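Local atomic coordinates of putative calcium-regulated periplasmic protein (Bacteroides thetaiotaomicron, PDB entry 3DB7), a protein that binds calcium ions and is probably a periplasmic protein of the PepSY-like family whose exact role is not established. Residues F20-S28 with V65-I76. Residues are numbered along the deposited sequence; the frame is centred on the assembly and turned at random.
Sequences FIKQHFSDS and VDCKHTSVPVAI
Ile76 lays its CG1 on one face of the His24 imidazole. This atom sits over the centre of the ring, 3.8 Å from the centroid and only 4° off the normal, which makes a CH-pi contact. Ala75 CB meets the same imidazole at its edge, near CE1. The end of Ile76 reaches on to Phe20, where Ile76 CD1 lies 3.6 Å from Phe20 CZ. Phe20 also touches Val65 CG2 through CZ, the two side chains coming from opposite directions. The anti torsion of Phe20 (chi1 -174°) swings its ring round and brings CZ to Ile76 and Val65.

Phe25, the first residue to leave helical geometry after helix 15-24, makes the second group of contacts. Cys67 SG lies in the plane of the Phe25 ring, 3.7 Å from Phe25 CE1, in a sulfur-aromatic contact at the edge. Val65 CG1 meets Phe25 CZ at the same rim, so the two methyls of Val65 are shared between Phe20 and Phe25. Pro73 CD comes within 3.9 Å of Phe25 CZ, and Pro73 CG rests against the carbonyl O of His24.

Within helix 15-24 the rings are also packed on one another. Gln23 CG covers the face of His24 opposite Ile76, while His24 CD2 lies over one face of Phe20, offset toward the rim. At the end of strand 62-66, with its side chain directed away from the helix, Asp66 accepts from Lys68 N in an Asx turn.

Val65 follows the calcium ligand Glu64, and its side chain is about 10 Å from a bound calcium ion. Phe25 stacks on Phe48 of strand 41-48. The contact packs the C-terminal end of helix 15-24 against strand 62-66 of the antiparallel sheet and the connection leading to helix 79-88.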
loop_
_atom_site.group_PDB
_atom_site.type_symbol
_atom_site.label_atom_id
_atom_site.label_comp_id
_atom_site.label_asym_id
_atom_site.label_seq_id
_atom_site.Cartn_x
_atom_site.Cartn_y
_atom_site.Cartn_z
ATOM N N PHE A 20 -20.472 3.019 10.725
ATOM C CA PHE A 20 -19.693 3.608 9.651
ATOM C C PHE A 20 -20.354 3.363 8.301
ATOM O O PHE A 20 -20.425 4.233 7.445
ATOM C CB PHE A 20 -18.278 3.047 9.692
ATOM C CG PHE A 20 -17.319 3.688 8.709
ATOM C CD1 PHE A 20 -16.607 4.786 9.076
ATOM C CD2 PHE A 20 -17.090 3.134 7.477
ATOM C CE1 PHE A 20 -15.687 5.351 8.194
ATOM C CE2 PHE A 20 -16.130 3.718 6.605
ATOM C CZ PHE A 20 -15.462 4.820 7.005
ATOM N N ILE A 21 -20.823 2.140 8.092
ATOM C CA ILE A 21 -21.501 1.742 6.843
ATOM C C ILE A 21 -22.757 2.584 6.624
ATOM O O ILE A 21 -23.009 3.092 5.565
ATOM C CB ILE A 21 -21.829 0.191 6.893
ATOM C CG1 ILE A 21 -20.515 -0.625 6.861
ATOM C CG2 ILE A 21 -22.788 -0.233 5.746
ATOM C CD1 ILE A 21 -20.753 -2.017 7.271
ATOM N N LYS A 22 -23.531 2.722 7.685
ATOM C CA LYS A 22 -24.755 3.505 7.607
ATOM C C LYS A 22 -24.438 4.968 7.357
ATOM O O LYS A 22 -25.124 5.625 6.565
ATOM C CB LYS A 22 -25.609 3.282 8.851
ATOM C CG LYS A 22 -26.241 1.903 8.760
ATOM C CD LYS A 22 -26.890 1.398 10.007
ATOM C CE LYS A 22 -27.709 0.146 9.673
ATOM N NZ LYS A 22 -28.853 0.430 8.744
ATOM N N GLN A 23 -23.383 5.454 7.989
ATOM C CA GLN A 23 -23.008 6.869 7.870
ATOM C C GLN A 23 -22.588 7.205 6.459
ATOM O O GLN A 23 -23.023 8.220 5.869
ATOM C CB GLN A 23 -21.896 7.233 8.826
ATOM C CG GLN A 23 -21.500 8.720 8.771
ATOM C CD GLN A 23 -22.668 9.623 9.077
ATOM O OE1 GLN A 23 -23.470 9.328 9.968
ATOM N NE2 GLN A 23 -22.800 10.715 8.309
ATOM N N HIS A 24 -21.719 6.374 5.896
ATOM C CA HIS A 24 -21.017 6.775 4.653
ATOM C C HIS A 24 -21.401 6.004 3.429
ATOM O O HIS A 24 -21.081 6.443 2.316
ATOM C CB HIS A 24 -19.514 6.641 4.802
ATOM C CG HIS A 24 -18.957 7.462 5.907
ATOM N ND1 HIS A 24 -18.903 8.837 5.860
ATOM C CD2 HIS A 24 -18.456 7.092 7.111
ATOM C CE1 HIS A 24 -18.425 9.285 7.014
ATOM N NE2 HIS A 24 -18.094 8.240 7.774
ATOM N N PHE A 25 -22.110 4.898 3.611
ATOM C CA PHE A 25 -22.458 4.024 2.483
ATOM C C PHE A 25 -23.952 3.703 2.438
ATOM O O PHE A 25 -24.379 2.610 2.030
ATOM C CB PHE A 25 -21.595 2.768 2.559
ATOM C CG PHE A 25 -20.158 3.057 2.270
ATOM C CD1 PHE A 25 -19.714 3.059 0.958
ATOM C CD2 PHE A 25 -19.266 3.342 3.277
ATOM C CE1 PHE A 25 -18.393 3.340 0.664
ATOM C CE2 PHE A 25 -17.964 3.647 2.968
ATOM C CZ PHE A 25 -17.531 3.643 1.675
ATOM N N SER A 26 -24.748 4.699 2.833
ATOM C CA SER A 26 -26.194 4.513 2.980
ATOM C C SER A 26 -26.827 4.142 1.636
ATOM O O SER A 26 -27.838 3.427 1.623
ATOM C CB SER A 26 -26.890 5.781 3.562
ATOM O OG SER A 26 -26.581 6.946 2.813
ATOM N N ASP A 27 -26.177 4.535 0.544
ATOM C CA ASP A 27 -26.748 4.419 -0.809
ATOM C C ASP A 27 -26.224 3.194 -1.502
ATOM O O ASP A 27 -26.540 2.946 -2.671
ATOM C CB ASP A 27 -26.396 5.633 -1.677
ATOM N N SER A 28 -25.395 2.439 -0.792
ATOM C CA SER A 28 -24.779 1.237 -1.383
ATOM C C SER A 28 -25.487 0.033 -0.788
ATOM O O SER A 28 -26.181 0.148 0.212
ATOM C CB SER A 28 -23.276 1.202 -1.094
ATOM O OG SER A 28 -22.557 2.255 -1.727
ATOM N N VAL A 65 -10.592 1.796 3.072
ATOM C CA VAL A 65 -11.785 2.110 2.308
ATOM C C VAL A 65 -11.378 2.122 0.848
ATOM O O VAL A 65 -10.652 3.026 0.409
ATOM C CB VAL A 65 -12.379 3.477 2.717
ATOM C CG1 VAL A 65 -13.588 3.799 1.831
ATOM C CG2 VAL A 65 -12.743 3.476 4.198
ATOM N N ASP A 66 -11.784 1.090 0.100
ATOM C CA ASP A 66 -11.405 0.938 -1.311
ATOM C C ASP A 66 -12.622 1.176 -2.166
ATOM O O ASP A 66 -13.513 0.303 -2.304
ATOM C CB ASP A 66 -10.835 -0.459 -1.579
ATOM C CG ASP A 66 -10.363 -0.632 -2.992
ATOM O OD1 ASP A 66 -10.678 0.266 -3.805
ATOM O OD2 ASP A 66 -9.677 -1.651 -3.285
ATOM N N CYS A 67 -12.696 2.384 -2.690
ATOM C CA CYS A 67 -13.793 2.784 -3.532
ATOM C C CYS A 67 -13.323 2.995 -4.950
ATOM O O CYS A 67 -13.747 3.911 -5.631
ATOM C CB CYS A 67 -14.445 4.046 -2.970
ATOM S SG CYS A 67 -15.374 3.778 -1.450
ATOM N N LYS A 68 -12.556 2.042 -5.443
ATOM C CA LYS A 68 -12.006 2.193 -6.799
ATOM C C LYS A 68 -13.080 2.212 -7.873
ATOM O O LYS A 68 -12.796 2.650 -9.003
ATOM C CB LYS A 68 -10.962 1.143 -7.111
ATOM C CG LYS A 68 -11.537 -0.208 -7.186
ATOM C CD LYS A 68 -10.360 -1.211 -7.395
ATOM C CE LYS A 68 -10.764 -2.611 -7.056
ATOM N NZ LYS A 68 -10.729 -2.851 -5.587
ATOM N N HIS A 69 -14.309 1.803 -7.551
ATOM C CA HIS A 69 -15.390 1.792 -8.550
ATOM C C HIS A 69 -16.195 3.082 -8.569
ATOM O O HIS A 69 -16.974 3.356 -9.508
ATOM C CB HIS A 69 -16.293 0.546 -8.390
ATOM C CG HIS A 69 -15.563 -0.751 -8.593
ATOM N ND1 HIS A 69 -15.005 -1.475 -7.559
ATOM C CD2 HIS A 69 -15.289 -1.433 -9.726
ATOM C CE1 HIS A 69 -14.415 -2.555 -8.052
ATOM N NE2 HIS A 69 -14.584 -2.556 -9.357
ATOM N N THR A 70 -16.001 3.888 -7.544
ATOM C CA THR A 70 -16.578 5.228 -7.474
ATOM C C THR A 70 -15.497 6.184 -6.955
ATOM O O THR A 70 -14.541 6.490 -7.684
ATOM C CB THR A 70 -17.854 5.246 -6.658
ATOM O OG1 THR A 70 -17.609 4.781 -5.338
ATOM C CG2 THR A 70 -18.923 4.353 -7.342
ATOM N N SER A 71 -15.647 6.655 -5.730
ATOM C CA SER A 71 -14.543 7.312 -5.025
ATOM C C SER A 71 -14.849 7.329 -3.554
ATOM O O SER A 71 -15.968 7.074 -3.143
ATOM C CB SER A 71 -14.309 8.716 -5.556
ATOM O OG SER A 71 -15.489 9.499 -5.429
ATOM N N VAL A 72 -13.838 7.616 -2.755
ATOM C CA VAL A 72 -13.998 7.581 -1.315
ATOM C C VAL A 72 -14.856 8.770 -0.835
ATOM O O VAL A 72 -14.542 9.923 -1.153
ATOM C CB VAL A 72 -12.641 7.645 -0.612
ATOM C CG1 VAL A 72 -12.801 7.810 0.871
ATOM C CG2 VAL A 72 -11.815 6.382 -0.954
ATOM N N PRO A 73 -15.887 8.511 -0.023
ATOM C CA PRO A 73 -16.644 9.634 0.534
ATOM C C PRO A 73 -15.739 10.634 1.236
ATOM O O PRO A 73 -14.936 10.268 2.055
ATOM C CB PRO A 73 -17.621 8.960 1.483
ATOM C CG PRO A 73 -17.819 7.535 0.856
ATOM C CD PRO A 73 -16.452 7.184 0.303
ATOM N N VAL A 74 -15.882 11.913 0.901
ATOM C CA VAL A 74 -14.927 12.928 1.347
ATOM C C VAL A 74 -14.918 13.054 2.853
ATOM O O VAL A 74 -13.881 13.342 3.451
ATOM C CB VAL A 74 -15.209 14.332 0.693
ATOM C CG1 VAL A 74 -14.276 15.436 1.267
ATOM C CG2 VAL A 74 -15.016 14.239 -0.813
ATOM N N ALA A 75 -16.072 12.838 3.483
ATOM C CA ALA A 75 -16.131 12.997 4.942
ATOM C C ALA A 75 -15.106 12.112 5.667
ATOM O O ALA A 75 -14.696 12.436 6.756
ATOM C CB ALA A 75 -17.535 12.668 5.445
ATOM N N ILE A 76 -14.752 10.971 5.068
ATOM C CA ILE A 76 -13.782 10.018 5.656
ATOM C C ILE A 76 -12.337 10.538 5.594
ATOM O O ILE A 76 -11.475 10.114 6.364
ATOM C CB ILE A 76 -13.842 8.682 4.849
ATOM C CG1 ILE A 76 -15.222 8.046 5.020
ATOM C CG2 ILE A 76 -12.772 7.654 5.290
ATOM C CD1 ILE A 76 -15.502 6.889 4.033
#